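Local coordinates for protein toll (Drosophila melanogaster, PDB 4LXR), which serves as the receptor for cleaved, activated Spaetzle, switching on Toll signalling in antifungal immunity and in setting embryonic dorsal-ventral polarity, at residues A[426-429]-A[430-433]; A[463-466]-A[467-471]; A[483-486]-A[487-491]; A[542-545]-A[546-549]. One frame throughout, in Å; residues are numbered along the deposited sequence.

All four contacts are local, at helix ends, round a turn or along a helix. They lie in the extracellular leucine-rich-repeat part of Toll, in chain order. Contact 1 lies in LRR 12, contact 2 runs from LRR 13 into LRR 14, contact 3 lies in LRR 14 and contact 4 in the first LRRCT region. Contacts 2 and 3 touch: Lys466 NZ is 3.1 Å from Glu488 O, a probable hydrogen bond. The centres of contacts 3 and 4 are about 13 Å apart, those of contacts 1 and 4 about 26 Å. No other protein chain touches any of them. The side chain of Leu429 in contact 1 is about 7 Å from an N-acetylglucosamine of an attached glycan.

Contact 1. Residues A[426-429]-A[430-433]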
loop_
_atom_site.group_PDB
_atom_site.type_symbol
_atom_site.label_atom_id
_atom_site.label_comp_id
_atom_site.label_asym_id
_atom_site.label_seq_id
_atom_site.Cartn_x
_atom_site.Cartn_y
_atom_site.Cartn_z
ATOM N N GLN A 426 -28.535 -6.223 -1.843
ATOM C CA GLN A 426 -29.897 -6.691 -1.580
ATOM C C GLN A 426 -30.328 -7.818 -2.505
ATOM O O GLN A 426 -31.368 -7.730 -3.150
ATOM C CB GLN A 426 -30.875 -5.511 -1.666
ATOM C CG GLN A 426 -30.314 -4.219 -1.053
ATOM C CD GLN A 426 -31.378 -3.175 -0.769
ATOM O OE1 GLN A 426 -32.416 -3.474 -0.179
ATOM N NE2 GLN A 426 -31.123 -1.942 -1.186
ATOM N N GLN A 427 -29.531 -8.878 -2.550
ATOM C CA GLN A 427 -29.710 -9.918 -3.550
ATOM C C GLN A 427 -30.294 -11.241 -3.027
ATOM O O GLN A 427 -29.702 -11.881 -2.161
ATOM C CB GLN A 427 -28.380 -10.177 -4.242
ATOM C CG GLN A 427 -28.497 -11.110 -5.423
ATOM C CD GLN A 427 -29.398 -10.565 -6.508
ATOM O OE1 GLN A 427 -29.202 -9.453 -6.994
ATOM N NE2 GLN A 427 -30.394 -11.348 -6.894
ATOM N N PRO A 428 -31.460 -11.653 -3.562
ATOM C CA PRO A 428 -32.129 -12.905 -3.179
ATOM C C PRO A 428 -31.403 -14.165 -3.658
ATOM O O PRO A 428 -30.953 -14.235 -4.801
ATOM C CB PRO A 428 -33.505 -12.791 -3.848
ATOM C CG PRO A 428 -33.303 -11.837 -4.962
ATOM C CD PRO A 428 -32.307 -10.841 -4.452
ATOM N N LEU A 429 -31.321 -15.155 -2.775
ATOM C CA LEU A 429 -30.461 -16.322 -2.962
ATOM C C LEU A 429 -30.849 -17.173 -4.156
ATOM O O LEU A 429 -29.989 -17.709 -4.856
ATOM C CB LEU A 429 -30.458 -17.185 -1.697
ATOM C CG LEU A 429 -29.339 -16.969 -0.671
ATOM C CD1 LEU A 429 -29.115 -15.487 -0.354
ATOM C CD2 LEU A 429 -29.658 -17.751 0.598
ATOM N N LEU A 430 -32.149 -17.302 -4.383
ATOM C CA LEU A 430 -32.634 -18.131 -5.469
ATOM C C LEU A 430 -32.354 -17.517 -6.839
ATOM O O LEU A 430 -32.038 -18.232 -7.787
ATOM C CB LEU A 430 -34.116 -18.429 -5.293
ATOM C CG LEU A 430 -34.583 -19.582 -6.164
ATOM C CD1 LEU A 430 -33.729 -20.811 -5.904
ATOM C CD2 LEU A 430 -36.028 -19.881 -5.888
ATOM N N ASP A 431 -32.481 -16.198 -6.946
ATOM C CA ASP A 431 -32.088 -15.491 -8.162
ATOM C C ASP A 431 -30.657 -15.839 -8.567
ATOM O O ASP A 431 -30.378 -16.066 -9.745
ATOM C CB ASP A 431 -32.221 -13.978 -7.983
ATOM C CG ASP A 431 -33.645 -13.492 -8.173
ATOM O OD1 ASP A 431 -34.463 -13.665 -7.245
ATOM O OD2 ASP A 431 -33.949 -12.944 -9.256
ATOM N N ILE A 432 -29.764 -15.892 -7.579
ATOM C CA ILE A 432 -28.369 -16.277 -7.806
ATOM C C ILE A 432 -28.220 -17.723 -8.299
ATOM O O ILE A 432 -27.625 -17.959 -9.344
ATOM C CB ILE A 432 -27.504 -16.071 -6.536
ATOM C CG1 ILE A 432 -27.436 -14.585 -6.174
ATOM C CG2 ILE A 432 -26.107 -16.636 -6.733
ATOM C CD1 ILE A 432 -27.406 -13.687 -7.390
ATOM N N MET A 433 -28.762 -18.673 -7.538
ATOM C CA MET A 433 -28.751 -20.088 -7.905
ATOM C C MET A 433 -29.309 -20.332 -9.301
ATOM O O MET A 433 -28.768 -21.130 -10.064
ATOM C CB MET A 433 -29.580 -20.906 -6.917
ATOM C CG MET A 433 -28.973 -21.088 -5.542
ATOM S SD MET A 433 -29.949 -22.265 -4.572
ATOM C CE MET A 433 -28.948 -22.395 -3.093
#
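Leu429 and Met433 are tied together at the start of helix 429-433. Met433 N donates to Leu429 O at 3.1 Å. The N-H...O angle is 175°, so the bond is almost straight. One residue earlier, Ile432 N reaches Pro428 O at 3.4 Å, and this bond is weak. Pro428 takes the N-cap position. Its nitrogen has no hydrogen to donate; its carbonyl is the acceptor of the weak bond.

The side chains meet through carbon rather than through matched polar groups. Asp431 CG lies anti to its own carbonyl carbon (chi1 -81°), which swings the carboxylate back along the chain to the proline. There Asp431 OD1 rests 3.1 Å from Pro428 CG, against a CH2 group of the ring. The amide of Gln427 comes across the same aspartate but does not meet its oxygens. Gln427 NE2 is nearest to Asp431 CB, at 3.4 Å. The two side chains cross at about a right angle, and their amide and carboxylate planes are 61° apart.

Nearer the backbone, Gln427 CG packs on Ile432 CD1 at 3.4 Å. This CG stands opposite the glutamine's backbone N, which brings it to the isoleucine; the bend at chi2 then turns the amide toward Asp431. Ile438 touches both Gln427 and Ile432. Tyr462 adds to the packing on Gln427, and Phe460 to that on Ile432.

This is a short surface helix in LRR 12. A carboxylate in its first turn lies near the positive end of the helix dipole. That would be expected to favour the ionised form of Asp431.

Contact 2. Residues A[463-466]-A[467-471]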
loop_
_atom_site.group_PDB
_atom_site.type_symbol
_atom_site.label_atom_id
_atom_site.label_comp_id
_atom_site.label_asym_id
_atom_site.label_seq_id
_atom_site.Cartn_x
_atom_site.Cartn_y
_atom_site.Cartn_z
ATOM N N ASN A 463 -23.397 -9.664 -13.316
ATOM C CA ASN A 463 -23.261 -9.793 -14.769
ATOM C C ASN A 463 -22.457 -8.679 -15.431
ATOM O O ASN A 463 -21.599 -8.942 -16.279
ATOM C CB ASN A 463 -24.640 -9.891 -15.430
ATOM C CG ASN A 463 -24.560 -9.876 -16.947
ATOM O OD1 ASN A 463 -24.287 -10.896 -17.577
ATOM N ND2 ASN A 463 -24.798 -8.712 -17.542
ATOM N N ASP A 464 -22.740 -7.436 -15.054
ATOM C CA ASP A 464 -22.067 -6.305 -15.679
ATOM C C ASP A 464 -20.567 -6.308 -15.414
ATOM O O ASP A 464 -19.799 -5.836 -16.250
ATOM C CB ASP A 464 -22.689 -4.969 -15.252
ATOM C CG ASP A 464 -22.862 -4.860 -13.752
ATOM O OD1 ASP A 464 -23.422 -5.803 -13.141
ATOM O OD2 ASP A 464 -22.439 -3.826 -13.188
ATOM N N TRP A 465 -20.150 -6.849 -14.268
ATOM C CA TRP A 465 -18.724 -6.859 -13.925
ATOM C C TRP A 465 -17.967 -7.763 -14.888
ATOM O O TRP A 465 -16.787 -7.543 -15.172
ATOM C CB TRP A 465 -18.484 -7.316 -12.476
ATOM C CG TRP A 465 -19.199 -6.495 -11.425
ATOM C CD1 TRP A 465 -19.774 -5.268 -11.589
ATOM C CD2 TRP A 465 -19.416 -6.859 -10.054
ATOM N NE1 TRP A 465 -20.344 -4.850 -10.410
ATOM C CE2 TRP A 465 -20.135 -5.809 -9.452
ATOM C CE3 TRP A 465 -19.078 -7.973 -9.281
ATOM C CZ2 TRP A 465 -20.523 -5.840 -8.111
ATOM C CZ3 TRP A 465 -19.470 -8.009 -7.950
ATOM C CH2 TRP A 465 -20.180 -6.946 -7.378
ATOM N N LYS A 466 -18.653 -8.781 -15.398
ATOM C CA LYS A 466 -18.021 -9.738 -16.299
ATOM C C LYS A 466 -18.154 -9.310 -17.754
ATOM O O LYS A 466 -17.241 -9.511 -18.555
ATOM C CB LYS A 466 -18.644 -11.133 -16.139
ATOM C CG LYS A 466 -18.385 -11.829 -14.810
ATOM C CD LYS A 466 -19.058 -13.203 -14.791
ATOM C CE LYS A 466 -20.566 -13.058 -14.966
ATOM N NZ LYS A 466 -21.325 -14.303 -14.731
ATOM N N ASN A 467 -19.302 -8.738 -18.100
ATOM C CA ASN A 467 -19.667 -8.606 -19.507
ATOM C C ASN A 467 -19.841 -7.182 -20.008
ATOM O O ASN A 467 -19.846 -6.950 -21.217
ATOM C CB ASN A 467 -20.932 -9.413 -19.794
ATOM C CG ASN A 467 -20.749 -10.891 -19.514
ATOM O OD1 ASN A 467 -19.752 -11.494 -19.920
ATOM N ND2 ASN A 467 -21.708 -11.482 -18.808
ATOM N N THR A 468 -19.971 -6.228 -19.093
ATOM C CA THR A 468 -20.219 -4.852 -19.496
ATOM C C THR A 468 -18.973 -4.000 -19.283
ATOM O O THR A 468 -18.685 -3.104 -20.063
ATOM C CB THR A 468 -21.423 -4.248 -18.739
ATOM O OG1 THR A 468 -22.568 -5.093 -18.901
ATOM C CG2 THR A 468 -21.753 -2.860 -19.267
ATOM N N MET A 469 -18.222 -4.293 -18.230
ATOM C CA MET A 469 -17.018 -3.531 -17.931
ATOM C C MET A 469 -15.825 -4.133 -18.642
ATOM O O MET A 469 -15.063 -4.911 -18.061
ATOM C CB MET A 469 -16.776 -3.483 -16.427
ATOM C CG MET A 469 -17.933 -2.872 -15.683
ATOM S SD MET A 469 -17.681 -2.853 -13.908
ATOM C CE MET A 469 -19.208 -2.056 -13.380
ATOM N N LEU A 470 -15.662 -3.758 -19.905
ATOM C CA LEU A 470 -14.665 -4.386 -20.759
ATOM C C LEU A 470 -13.281 -3.783 -20.545
ATOM O O LEU A 470 -12.287 -4.287 -21.070
ATOM C CB LEU A 470 -15.085 -4.278 -22.223
ATOM C CG LEU A 470 -15.797 -5.496 -22.822
ATOM C CD1 LEU A 470 -16.654 -6.215 -21.793
ATOM C CD2 LEU A 470 -16.640 -5.068 -24.014
ATOM N N GLN A 471 -13.223 -2.715 -19.755
ATOM C CA GLN A 471 -11.959 -2.035 -19.483
ATOM C C GLN A 471 -11.503 -2.214 -18.028
ATOM O O GLN A 471 -10.464 -1.689 -17.636
ATOM C CB GLN A 471 -12.067 -0.543 -19.829
ATOM C CG GLN A 471 -12.394 -0.249 -21.291
ATOM C CD GLN A 471 -11.211 -0.483 -22.209
ATOM O OE1 GLN A 471 -10.121 0.045 -21.983
ATOM N NE2 GLN A 471 -11.416 -1.281 -23.253
HETATM O O HOH W 1 -14.946 -7.518 -17.013
#
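Asn467 meets Asn463 twice, once by backbone and once by side chain. Asn467 N donates to Asn463 O at 2.9 Å, an oxygen that Lys466 N also uses. Asn467 ND2 donates to Asn463 OD1, also at 2.9 Å. This donor stands 52° above the carbonyl plane of Asn463, while the acceptor lies in the amide plane of Asn467. The two amides are turned 56° against each other. Asn463 ND2 is held from outside by Asn439 OD1.

Thr468 N bonds to Asp464 O at 2.9 Å. Its OG1 lies near Asp464 CB. Asp464 OD2 bonds Ser440 OG.

Met469 N is the second donor to Asp464 O, at 3.0 Å, and approaches nearly along the C=O axis. Met469 is the centre of an inverse gamma turn. Its chain runs extended beside Trp465, pointing the same way. Met469 CE reaches Trp465 CD1 at 3.7 Å, and SD makes an oblique Met-aromatic contact with the indole. A water lies within bonding reach of Trp465 O, at 2.6 Å, and Met469 O, at 2.8 Å, though it has more acceptors than protons.

Here helix 463-467 of LRR 13 ends and the chain turns to strand 474-476 of LRR 14. Two backbone N-H groups, of Thr468 and Met469, share Asp464 O. The carbonyls of Asn463, Asp464 and Trp465 thus each have a partner as the chain leaves the helix.

Contact 3. Residues A[483-486]-A[487-491]; sequences SSLG and YEDLA
The Asp489 carboxylate is met by Gly486 N obliquely, from above its plane. Gly486 N donates to Asp489 OD2 at 2.9 Å, 41° out of that plane. Leu485 CA lies close to the same oxygen. The other flat group is the Tyr487 ring. Glu488 CD sits over one of its faces, 3.7 Å above the plane and offset toward the rim. The ring also meets that of Tyr557, with the two planes about 20° apart. Gly486 C approaches the Tyr487 ring obliquely.

The backbone returns the bond from the aspartate. Asp489 N donates to Gly486 O at 3.1 Å, from well above the carbonyl plane. Asp489 and Gly486 are therefore joined by two bonds running in opposite directions. Together they close the turn from strand 484-485 into the 3-10 segment 487-489. This turn belongs to LRR 14. Its short strand pairs in parallel with strand 509-510, apart from the long run of parallel strands that includes 474-476 and 499-501.

A water extends the polar network. It donates to Asp489 OD2 at 3.2 Å and also bonds Ser484 OG at 3.3 Å.

On the apolar side, Leu485 CD2 packs on Asp489 CB at 3.7 Å, the two side chains crossing at a slant. Met502, Ile507 and Leu531 touch Leu485. Leu490 CD2 is farther off, 4.4 Å from Leu485 CD1. Leu490 also leans on Phe561 and Leu563 of strand 561-564.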
loop_
_atom_site.group_PDB
_atom_site.type_symbol
_atom_site.label_atom_id
_atom_site.label_comp_id
_atom_site.label_asym_id
_atom_site.label_seq_id
_atom_site.Cartn_x
_atom_site.Cartn_y
_atom_site.Cartn_z
ATOM N N SER A 483 -19.931 -17.489 -1.359
ATOM C CA SER A 483 -19.837 -18.798 -0.708
ATOM C C SER A 483 -19.464 -19.956 -1.644
ATOM O O SER A 483 -19.143 -21.048 -1.185
ATOM C CB SER A 483 -21.123 -19.112 0.067
ATOM O OG SER A 483 -22.225 -19.147 -0.817
ATOM N N SER A 484 -19.498 -19.723 -2.952
ATOM C CA SER A 484 -19.135 -20.770 -3.901
ATOM C C SER A 484 -18.857 -20.204 -5.289
ATOM O O SER A 484 -19.343 -19.122 -5.632
ATOM C CB SER A 484 -20.229 -21.839 -3.981
ATOM O OG SER A 484 -21.393 -21.312 -4.589
ATOM N N LEU A 485 -18.066 -20.930 -6.078
ATOM C CA LEU A 485 -17.741 -20.494 -7.431
ATOM C C LEU A 485 -18.035 -21.577 -8.464
ATOM O O LEU A 485 -17.862 -22.766 -8.194
ATOM C CB LEU A 485 -16.273 -20.050 -7.530
ATOM C CG LEU A 485 -15.841 -18.821 -6.716
ATOM C CD1 LEU A 485 -14.325 -18.700 -6.739
ATOM C CD2 LEU A 485 -16.476 -17.538 -7.244
ATOM N N GLY A 486 -18.503 -21.151 -9.636
ATOM C CA GLY A 486 -18.606 -22.006 -10.812
ATOM C C GLY A 486 -17.725 -21.369 -11.874
ATOM O O GLY A 486 -17.177 -20.296 -11.649
ATOM N N TYR A 487 -17.567 -22.004 -13.026
ATOM C CA TYR A 487 -16.699 -21.426 -14.039
ATOM C C TYR A 487 -17.300 -20.131 -14.578
ATOM O O TYR A 487 -16.573 -19.247 -15.020
ATOM C CB TYR A 487 -16.401 -22.422 -15.170
ATOM C CG TYR A 487 -17.548 -22.654 -16.122
ATOM C CD1 TYR A 487 -18.517 -23.616 -15.852
ATOM C CD2 TYR A 487 -17.658 -21.919 -17.296
ATOM C CE1 TYR A 487 -19.570 -23.836 -16.722
ATOM C CE2 TYR A 487 -18.705 -22.129 -18.171
ATOM C CZ TYR A 487 -19.658 -23.090 -17.881
ATOM O OH TYR A 487 -20.700 -23.299 -18.754
ATOM N N GLU A 488 -18.626 -20.019 -14.518
ATOM C CA GLU A 488 -19.324 -18.807 -14.950
ATOM C C GLU A 488 -18.973 -17.594 -14.090
ATOM O O GLU A 488 -19.077 -16.455 -14.549
ATOM C CB GLU A 488 -20.840 -19.013 -14.930
ATOM C CG GLU A 488 -21.334 -20.111 -15.839
ATOM C CD GLU A 488 -21.759 -21.359 -15.073
ATOM O OE1 GLU A 488 -21.273 -21.570 -13.938
ATOM O OE2 GLU A 488 -22.588 -22.125 -15.609
ATOM N N ASP A 489 -18.581 -17.835 -12.841
ATOM C CA ASP A 489 -18.233 -16.741 -11.928
ATOM C C ASP A 489 -16.860 -16.151 -12.255
ATOM O O ASP A 489 -16.537 -15.053 -11.805
ATOM C CB ASP A 489 -18.259 -17.210 -10.471
ATOM C CG ASP A 489 -19.642 -17.647 -10.016
ATOM O OD1 ASP A 489 -20.646 -17.040 -10.451
ATOM O OD2 ASP A 489 -19.724 -18.602 -9.215
ATOM N N LEU A 490 -16.061 -16.886 -13.033
ATOM C CA LEU A 490 -14.721 -16.434 -13.409
ATOM C C LEU A 490 -14.647 -15.950 -14.850
ATOM O O LEU A 490 -13.568 -15.615 -15.332
ATOM C CB LEU A 490 -13.677 -17.546 -13.215
ATOM C CG LEU A 490 -13.586 -18.322 -11.895
ATOM C CD1 LEU A 490 -12.667 -19.517 -12.083
ATOM C CD2 LEU A 490 -13.111 -17.459 -10.735
ATOM N N ALA A 491 -15.780 -15.902 -15.541
ATOM C CA ALA A 491 -15.763 -15.552 -16.962
ATOM C C ALA A 491 -15.800 -14.045 -17.239
ATOM O O ALA A 491 -16.737 -13.550 -17.872
ATOM C CB ALA A 491 -16.890 -16.269 -17.708
HETATM O O HOH W 2 -21.516 -20.836 -7.802
#

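Contact 4. Residues A[542-545]-A[546-549]; sequences ILWF and IQLV
Phe545 is the apolar centre, with Val549 over one face and Ile546 beside it. Val549 CG2 lies 3.9 Å from the centroid of the Phe545 ring and 24° off its normal. This is a CH-pi contact. Phe545 CG is anti to its backbone N (chi1 169°), which carries the ring along the helix to the valine. At another side of the ring, Phe545 CD2 touches Ile546 CD1 at 3.9 Å. Ile546 CG1 in turn packs on Ile542 CD1 at 3.7 Å. Leu536 and Leu563 join this cluster from the neighbouring strands.

Further out, Trp544 and Gln547 cross at a slant. Gln547 CG lies 3.9 Å from Trp544 CE3. The aliphatic part of the glutamine is thus used for packing. Its polar end is taken by Arg550, whose NH2 donates to Gln547 OE1. Leu543 CD2 sits above one face of the indole, offset toward the rim.

The backbone carries four bonds in series. Ile546 N donates to Ile542 O at 3.0 Å, and Ile542 is the N-cap residue. Gln547 N, Leu548 N and Val549 N follow, donating to Leu543 O, Trp544 O and Phe545 O.

A short alpha-helix just after the disulfide-forming Cys538 and Cys540, with apolar side chains packed on strands 536-537 and 561-564, is typical of an LRRCT capping module.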
loop_
_atom_site.group_PDB
_atom_site.type_symbol
_atom_site.label_atom_id
_atom_site.label_comp_id
_atom_site.label_asym_id
_atom_site.label_seq_id
_atom_site.Cartn_x
_atom_site.Cartn_y
_atom_site.Cartn_z
ATOM N N ILE A 542 -14.851 -30.929 -5.474
ATOM C CA ILE A 542 -13.891 -29.965 -6.000
ATOM C C ILE A 542 -12.832 -30.636 -6.852
ATOM O O ILE A 542 -11.762 -30.058 -7.090
ATOM C CB ILE A 542 -13.204 -29.127 -4.883
ATOM C CG1 ILE A 542 -12.303 -30.001 -4.015
ATOM C CG2 ILE A 542 -14.243 -28.407 -4.032
ATOM C CD1 ILE A 542 -11.315 -29.215 -3.189
ATOM N N LEU A 543 -13.148 -31.846 -7.322
ATOM C CA LEU A 543 -12.198 -32.684 -8.055
ATOM C C LEU A 543 -11.559 -31.970 -9.239
ATOM O O LEU A 543 -10.338 -31.901 -9.341
ATOM C CB LEU A 543 -12.865 -33.980 -8.540
ATOM C CG LEU A 543 -12.061 -34.765 -9.585
ATOM C CD1 LEU A 543 -10.741 -35.264 -9.010
ATOM C CD2 LEU A 543 -12.879 -35.918 -10.158
ATOM N N TRP A 544 -12.384 -31.428 -10.127
ATOM C CA TRP A 544 -11.861 -30.870 -11.369
ATOM C C TRP A 544 -11.132 -29.558 -11.156
ATOM O O TRP A 544 -10.192 -29.254 -11.886
ATOM C CB TRP A 544 -12.948 -30.791 -12.443
ATOM C CG TRP A 544 -13.352 -32.171 -12.867
ATOM C CD1 TRP A 544 -14.538 -32.802 -12.612
ATOM C CD2 TRP A 544 -12.533 -33.121 -13.567
ATOM N NE1 TRP A 544 -14.513 -34.080 -13.133
ATOM C CE2 TRP A 544 -13.296 -34.300 -13.723
ATOM C CE3 TRP A 544 -11.235 -33.083 -14.090
ATOM C CZ2 TRP A 544 -12.801 -35.436 -14.383
ATOM C CZ3 TRP A 544 -10.743 -34.213 -14.749
ATOM C CH2 TRP A 544 -11.528 -35.371 -14.887
ATOM N N PHE A 545 -11.550 -28.803 -10.141
ATOM C CA PHE A 545 -10.795 -27.646 -9.691
ATOM C C PHE A 545 -9.390 -28.053 -9.260
ATOM O O PHE A 545 -8.403 -27.446 -9.673
ATOM C CB PHE A 545 -11.495 -26.940 -8.523
ATOM C CG PHE A 545 -10.641 -25.898 -7.856
ATOM C CD1 PHE A 545 -10.356 -24.695 -8.502
ATOM C CD2 PHE A 545 -10.113 -26.113 -6.587
ATOM C CE1 PHE A 545 -9.567 -23.719 -7.888
ATOM C CE2 PHE A 545 -9.324 -25.138 -5.966
ATOM C CZ PHE A 545 -9.051 -23.942 -6.623
ATOM N N ILE A 546 -9.302 -29.074 -8.416
ATOM C CA ILE A 546 -8.000 -29.585 -8.002
ATOM C C ILE A 546 -7.162 -30.037 -9.204
ATOM O O ILE A 546 -5.971 -29.730 -9.285
ATOM C CB ILE A 546 -8.136 -30.731 -6.984
ATOM C CG1 ILE A 546 -8.745 -30.198 -5.691
ATOM C CG2 ILE A 546 -6.781 -31.352 -6.698
ATOM C CD1 ILE A 546 -7.968 -29.060 -5.102
ATOM N N GLN A 547 -7.784 -30.741 -10.147
ATOM C CA GLN A 547 -7.067 -31.158 -11.354
ATOM C C GLN A 547 -6.635 -29.936 -12.176
ATOM O O GLN A 547 -5.557 -29.931 -12.764
ATOM C CB GLN A 547 -7.907 -32.117 -12.214
ATOM C CG GLN A 547 -8.375 -33.403 -11.524
ATOM C CD GLN A 547 -7.260 -34.404 -11.283
ATOM O OE1 GLN A 547 -6.244 -34.084 -10.665
ATOM N NE2 GLN A 547 -7.450 -35.636 -11.766
ATOM N N LEU A 548 -7.483 -28.907 -12.206
ATOM C CA LEU A 548 -7.171 -27.649 -12.887
ATOM C C LEU A 548 -5.955 -26.995 -12.249
ATOM O O LEU A 548 -5.030 -26.569 -12.940
ATOM C CB LEU A 548 -8.372 -26.691 -12.838
ATOM C CG LEU A 548 -8.361 -25.332 -13.557
ATOM C CD1 LEU A 548 -7.700 -24.227 -12.741
ATOM C CD2 LEU A 548 -7.684 -25.456 -14.905
ATOM N N VAL A 549 -5.970 -26.924 -10.922
ATOM C CA VAL A 549 -4.891 -26.303 -10.164
ATOM C C VAL A 549 -3.545 -26.979 -10.429
ATOM O O VAL A 549 -2.506 -26.319 -10.466
ATOM C CB VAL A 549 -5.222 -26.269 -8.647
ATOM C CG1 VAL A 549 -3.958 -26.258 -7.803
ATOM C CG2 VAL A 549 -6.111 -25.063 -8.328
#